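Local coordinates for ABC transporter sugar binding protein (Xanthomonas axonopodis pv. citri, PDB 3UOR) that probably binds maltose or related sugars in the periplasm and hands them to an ABC transporter for import, at residues A[266-269]-A[270-274]; A[394-398]-A[399-403]. All blocks are in the same frame, centred on the assembly; numbering follows the deposited sequence.

Contact 1: residues A[266-269]-A[270-274]; sequences PWNV and REFKL
The carbonyl oxygen of Pro266 is gripped by two donors, Val269 N at 3.1 Å and a water at 3.0 Å from Pro266 O, and the same water accepts from Arg270 N at 2.7 Å. The direct bond is thus i to i+3, while the water takes the i+4 place. Beyond it the i to i+4 pattern is direct: Phe272 N donates to Asn268 O at 2.8 Å, and Lys273 N to Val269 O. Phe272, with CG beside its own N (chi1 -81°), lays its CE2 3.7 Å from CB of Asn268. Its ring belongs to an aromatic cluster in which Trp251 meets it edge-to-face and Phe148, Phe254 and Trp284 pack around it. On another side of the helix, Lys273 runs extended alongside Val269, its CE 3.9 Å from CG1, and both side chains touch Leu357. In Glu271, chi1 of -59° sets CG anti to the carbonyl carbon and 3.4 Å from Trp267 O, while OE1 forms a salt bridge with Arg275. The chemistry implies that water supplies the link which Arg270 N and Pro266 O, 4.5 Å apart, cannot make directly, while the buried Phe272 ring sits among aromatics.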
loop_
_atom_site.group_PDB
_atom_site.type_symbol
_atom_site.label_atom_id
_atom_site.label_comp_id
_atom_site.label_asym_id
_atom_site.label_seq_id
_atom_site.Cartn_x
_atom_site.Cartn_y
_atom_site.Cartn_z
ATOM N N PRO A 266 -1.069 -8.329 0.200
ATOM C CA PRO A 266 -0.597 -9.461 -0.613
ATOM C C PRO A 266 0.229 -10.483 0.159
ATOM O O PRO A 266 0.176 -11.657 -0.193
ATOM C CB PRO A 266 0.261 -8.799 -1.716
ATOM C CG PRO A 266 0.473 -7.374 -1.282
ATOM C CD PRO A 266 -0.721 -7.033 -0.400
ATOM N N TRP A 267 0.975 -10.050 1.173
ATOM C CA TRP A 267 1.811 -10.971 1.948
ATOM C C TRP A 267 0.964 -12.046 2.633
ATOM O O TRP A 267 1.476 -13.098 2.998
ATOM C CB TRP A 267 2.635 -10.221 3.004
ATOM C CG TRP A 267 1.752 -9.634 4.071
ATOM C CD1 TRP A 267 1.350 -10.238 5.231
ATOM C CD2 TRP A 267 1.122 -8.344 4.049
ATOM N NE1 TRP A 267 0.520 -9.399 5.943
ATOM C CE2 TRP A 267 0.362 -8.231 5.240
ATOM C CE3 TRP A 267 1.138 -7.269 3.147
ATOM C CZ2 TRP A 267 -0.378 -7.084 5.553
ATOM C CZ3 TRP A 267 0.401 -6.128 3.457
ATOM C CH2 TRP A 267 -0.348 -6.046 4.656
ATOM N N ASN A 268 -0.331 -11.798 2.801
ATOM C CA ASN A 268 -1.177 -12.802 3.448
ATOM C C ASN A 268 -1.465 -14.015 2.577
ATOM O O ASN A 268 -1.787 -15.089 3.091
ATOM C CB ASN A 268 -2.507 -12.201 3.924
ATOM C CG ASN A 268 -2.341 -11.313 5.137
ATOM O OD1 ASN A 268 -2.564 -10.102 5.071
ATOM N ND2 ASN A 268 -1.944 -11.905 6.252
ATOM N N VAL A 269 -1.386 -13.852 1.263
ATOM C CA VAL A 269 -1.789 -14.950 0.389
ATOM C C VAL A 269 -0.980 -16.187 0.771
ATOM O O VAL A 269 -1.547 -17.246 1.047
ATOM C CB VAL A 269 -1.646 -14.606 -1.104
ATOM C CG1 VAL A 269 -1.863 -15.860 -1.984
ATOM C CG2 VAL A 269 -2.641 -13.527 -1.485
ATOM N N ARG A 270 0.341 -16.032 0.838
ATOM C CA ARG A 270 1.212 -17.145 1.209
ATOM C C ARG A 270 0.916 -17.668 2.605
ATOM O O ARG A 270 0.816 -18.879 2.814
ATOM C CB ARG A 270 2.690 -16.759 1.103
ATOM C CG ARG A 270 3.621 -17.969 1.172
ATOM C CD ARG A 270 5.085 -17.603 0.895
ATOM N NE ARG A 270 5.293 -16.822 -0.334
ATOM C CZ ARG A 270 4.770 -17.106 -1.529
ATOM N NH1 ARG A 270 3.971 -18.162 -1.694
ATOM N NH2 ARG A 270 5.047 -16.326 -2.568
ATOM N N GLU A 271 0.764 -16.753 3.558
ATOM C CA GLU A 271 0.520 -17.135 4.944
ATOM C C GLU A 271 -0.742 -17.952 5.117
ATOM O O GLU A 271 -0.751 -18.911 5.886
ATOM C CB GLU A 271 0.491 -15.900 5.831
ATOM C CG GLU A 271 1.787 -15.121 5.756
ATOM C CD GLU A 271 2.987 -16.004 6.027
ATOM O OE1 GLU A 271 2.908 -16.858 6.934
ATOM O OE2 GLU A 271 4.009 -15.858 5.329
ATOM N N PHE A 272 -1.809 -17.583 4.410
ATOM C CA PHE A 272 -3.045 -18.356 4.493
ATOM C C PHE A 272 -2.847 -19.715 3.826
ATOM O O PHE A 272 -3.354 -20.729 4.306
ATOM C CB PHE A 272 -4.213 -17.640 3.806
ATOM C CG PHE A 272 -4.868 -16.569 4.641
ATOM C CD1 PHE A 272 -5.616 -16.895 5.756
ATOM C CD2 PHE A 272 -4.768 -15.244 4.286
ATOM C CE1 PHE A 272 -6.238 -15.910 6.504
ATOM C CE2 PHE A 272 -5.383 -14.256 5.040
ATOM C CZ PHE A 272 -6.116 -14.587 6.138
ATOM N N LYS A 273 -2.136 -19.731 2.702
ATOM C CA LYS A 273 -1.865 -20.982 2.013
ATOM C C LYS A 273 -1.219 -21.970 2.970
ATOM O O LYS A 273 -1.617 -23.134 3.034
ATOM C CB LYS A 273 -0.950 -20.765 0.812
ATOM C CG LYS A 273 -1.646 -20.324 -0.465
ATOM C CD LYS A 273 -0.606 -20.098 -1.560
ATOM C CE LYS A 273 -1.206 -19.610 -2.874
ATOM N NZ LYS A 273 -0.158 -18.948 -3.741
ATOM N N LEU A 274 -0.230 -21.499 3.726
ATOM C CA LEU A 274 0.512 -22.365 4.634
ATOM C C LEU A 274 -0.335 -22.947 5.765
ATOM O O LEU A 274 -0.064 -24.044 6.251
ATOM C CB LEU A 274 1.692 -21.615 5.239
ATOM C CG LEU A 274 2.842 -21.222 4.318
ATOM C CD1 LEU A 274 3.944 -20.618 5.155
ATOM C CD2 LEU A 274 3.352 -22.436 3.552
HETATM O O HOH W 1 1.834 -14.103 -0.350
#

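Contact 2: residues A[394-398]-A[399-403]; sequences GGQSH and DAAVQ
Ser397 is the N-cap of helix 398-412, which follows helix 377-394 after a tight connection at Gly394 and Gly395; Gly395, at positive phi (69°), is the first residue to leave helical geometry. The capping bond runs from Ala400 N to Ser397 OG, 3.0 Å long with 153° at hydrogen. It depends on chi1 of Ser397, 74°, which sets OG between the backbone N and the carbonyl carbon and turns it over the first helical turn. The serine presses closely there, for its OG also stands only 3.0 Å from CB of Ala400, a short oxygen-to-methyl approach. The backbone of the same serine serves the next N-H: Ala401 N donates to Ser397 O at 2.8 Å. Val402 N then bonds to His398 O, and the regular ladder is under way.

Gln396 approaches this turn from the loop. Its chain is fully extended, which carries the amide along the helix until NE2 stands 3.7 Å from CB of Ala400 and beside the backbone of Ala401. Both ends of that amide are engaged, OE1 accepting from Arg390 of the preceding helix and NE2 donating to Glu404 one turn further on, which would fix which way round the amide sits.

On the side of helix 221-235, the His398 imidazole is held through NE2 by Asp231, and Asp399 makes a salt bridge with Arg224. A carboxylate in the first turn probably also gains from the helix dipole. Two neighbouring helices receive the apolar side chains, Ala401 packing on Val387 and Val391 of helix 377-394 and Val402 on Phe223 and Leu227 of helix 221-235. Both methyls of Val402 sit beside His398 O on one side, CG2 at 3.3 Å and CG1 at 3.4 Å from that oxygen.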
loop_
_atom_site.group_PDB
_atom_site.type_symbol
_atom_site.label_atom_id
_atom_site.label_comp_id
_atom_site.label_asym_id
_atom_site.label_seq_id
_atom_site.Cartn_x
_atom_site.Cartn_y
_atom_site.Cartn_z
ATOM N N GLY A 394 -14.877 4.924 21.932
ATOM C CA GLY A 394 -15.433 5.860 22.896
ATOM C C GLY A 394 -16.737 6.492 22.452
ATOM O O GLY A 394 -17.367 7.198 23.203
ATOM N N GLY A 395 -17.160 6.246 21.224
ATOM C CA GLY A 395 -18.377 6.879 20.755
ATOM C C GLY A 395 -18.242 8.383 20.552
ATOM O O GLY A 395 -19.252 9.071 20.422
ATOM N N GLN A 396 -17.012 8.904 20.504
ATOM C CA GLN A 396 -16.825 10.298 20.099
ATOM C C GLN A 396 -17.679 10.570 18.852
ATOM O O GLN A 396 -17.797 9.716 17.995
ATOM C CB GLN A 396 -15.344 10.605 19.832
ATOM C CG GLN A 396 -15.115 11.964 19.191
ATOM C CD GLN A 396 -13.659 12.397 19.206
ATOM O OE1 GLN A 396 -12.777 11.618 19.544
ATOM N NE2 GLN A 396 -13.406 13.650 18.848
ATOM N N SER A 397 -18.270 11.755 18.751
ATOM C CA SER A 397 -19.117 12.079 17.598
ATOM C C SER A 397 -18.295 12.320 16.336
ATOM O O SER A 397 -17.119 12.686 16.401
ATOM C CB SER A 397 -19.946 13.330 17.880
ATOM O OG SER A 397 -19.120 14.473 17.813
ATOM N N HIS A 398 -18.931 12.154 15.181
ATOM C CA HIS A 398 -18.225 12.274 13.920
ATOM C C HIS A 398 -17.911 13.734 13.669
ATOM O O HIS A 398 -16.829 14.056 13.175
ATOM C CB HIS A 398 -19.036 11.650 12.771
ATOM C CG HIS A 398 -19.187 10.162 12.892
ATOM N ND1 HIS A 398 -19.670 9.374 11.872
ATOM C CD2 HIS A 398 -18.900 9.320 13.913
ATOM C CE1 HIS A 398 -19.691 8.109 12.263
ATOM N NE2 HIS A 398 -19.226 8.051 13.498
ATOM N N ASP A 399 -18.852 14.614 14.014
ATOM C CA ASP A 399 -18.603 16.057 13.937
ATOM C C ASP A 399 -17.374 16.442 14.747
ATOM O O ASP A 399 -16.525 17.171 14.247
ATOM C CB ASP A 399 -19.806 16.872 14.450
ATOM C CG ASP A 399 -20.902 17.032 13.404
ATOM O OD1 ASP A 399 -22.053 17.349 13.789
ATOM O OD2 ASP A 399 -20.618 16.842 12.200
ATOM N N ALA A 400 -17.303 15.974 15.999
ATOM C CA ALA A 400 -16.196 16.309 16.903
ATOM C C ALA A 400 -14.918 15.704 16.336
ATOM O O ALA A 400 -13.873 16.342 16.327
ATOM C CB ALA A 400 -16.446 15.759 18.341
ATOM N N ALA A 401 -15.012 14.452 15.897
ATOM C CA ALA A 401 -13.858 13.717 15.375
ATOM C C ALA A 401 -13.203 14.501 14.249
ATOM O O ALA A 401 -12.019 14.811 14.320
ATOM C CB ALA A 401 -14.279 12.343 14.870
ATOM N N VAL A 402 -13.967 14.844 13.216
ATOM C CA VAL A 402 -13.362 15.448 12.018
ATOM C C VAL A 402 -12.871 16.884 12.280
ATOM O O VAL A 402 -11.876 17.342 11.714
ATOM C CB VAL A 402 -14.305 15.368 10.788
ATOM C CG1 VAL A 402 -14.683 13.904 10.506
ATOM C CG2 VAL A 402 -15.571 16.188 11.035
ATOM N N GLN A 403 -13.556 17.583 13.167
ATOM C CA GLN A 403 -13.148 18.925 13.561
ATOM C C GLN A 403 -11.785 18.859 14.249
ATOM O O GLN A 403 -10.862 19.644 13.972
ATOM C CB GLN A 403 -14.189 19.503 14.533
ATOM C CG GLN A 403 -13.863 20.896 15.041
ATOM C CD GLN A 403 -14.783 21.954 14.450
ATOM O OE1 GLN A 403 -15.872 21.641 13.958
ATOM N NE2 GLN A 403 -14.349 23.213 14.494
#

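In the fold
From the N terminus, the chain first reaches contact 1, where strand 259-264 of the mixed sheet gives way to helix 267-275; the contact lies in the early part of that helix, before strand 284-287 returns to the sheet. Contact 2 comes much later, at the joint between helices 377-394 and 398-412. The two are in series, neither nested nor crossed, with centres 36 Å and nearest atoms about 25 Å apart. Contact 1 ties its helix to strands 134-150 and 259-264 and to helix 359-364, whereas contact 2 joins the C-terminal helices to helix 221-235.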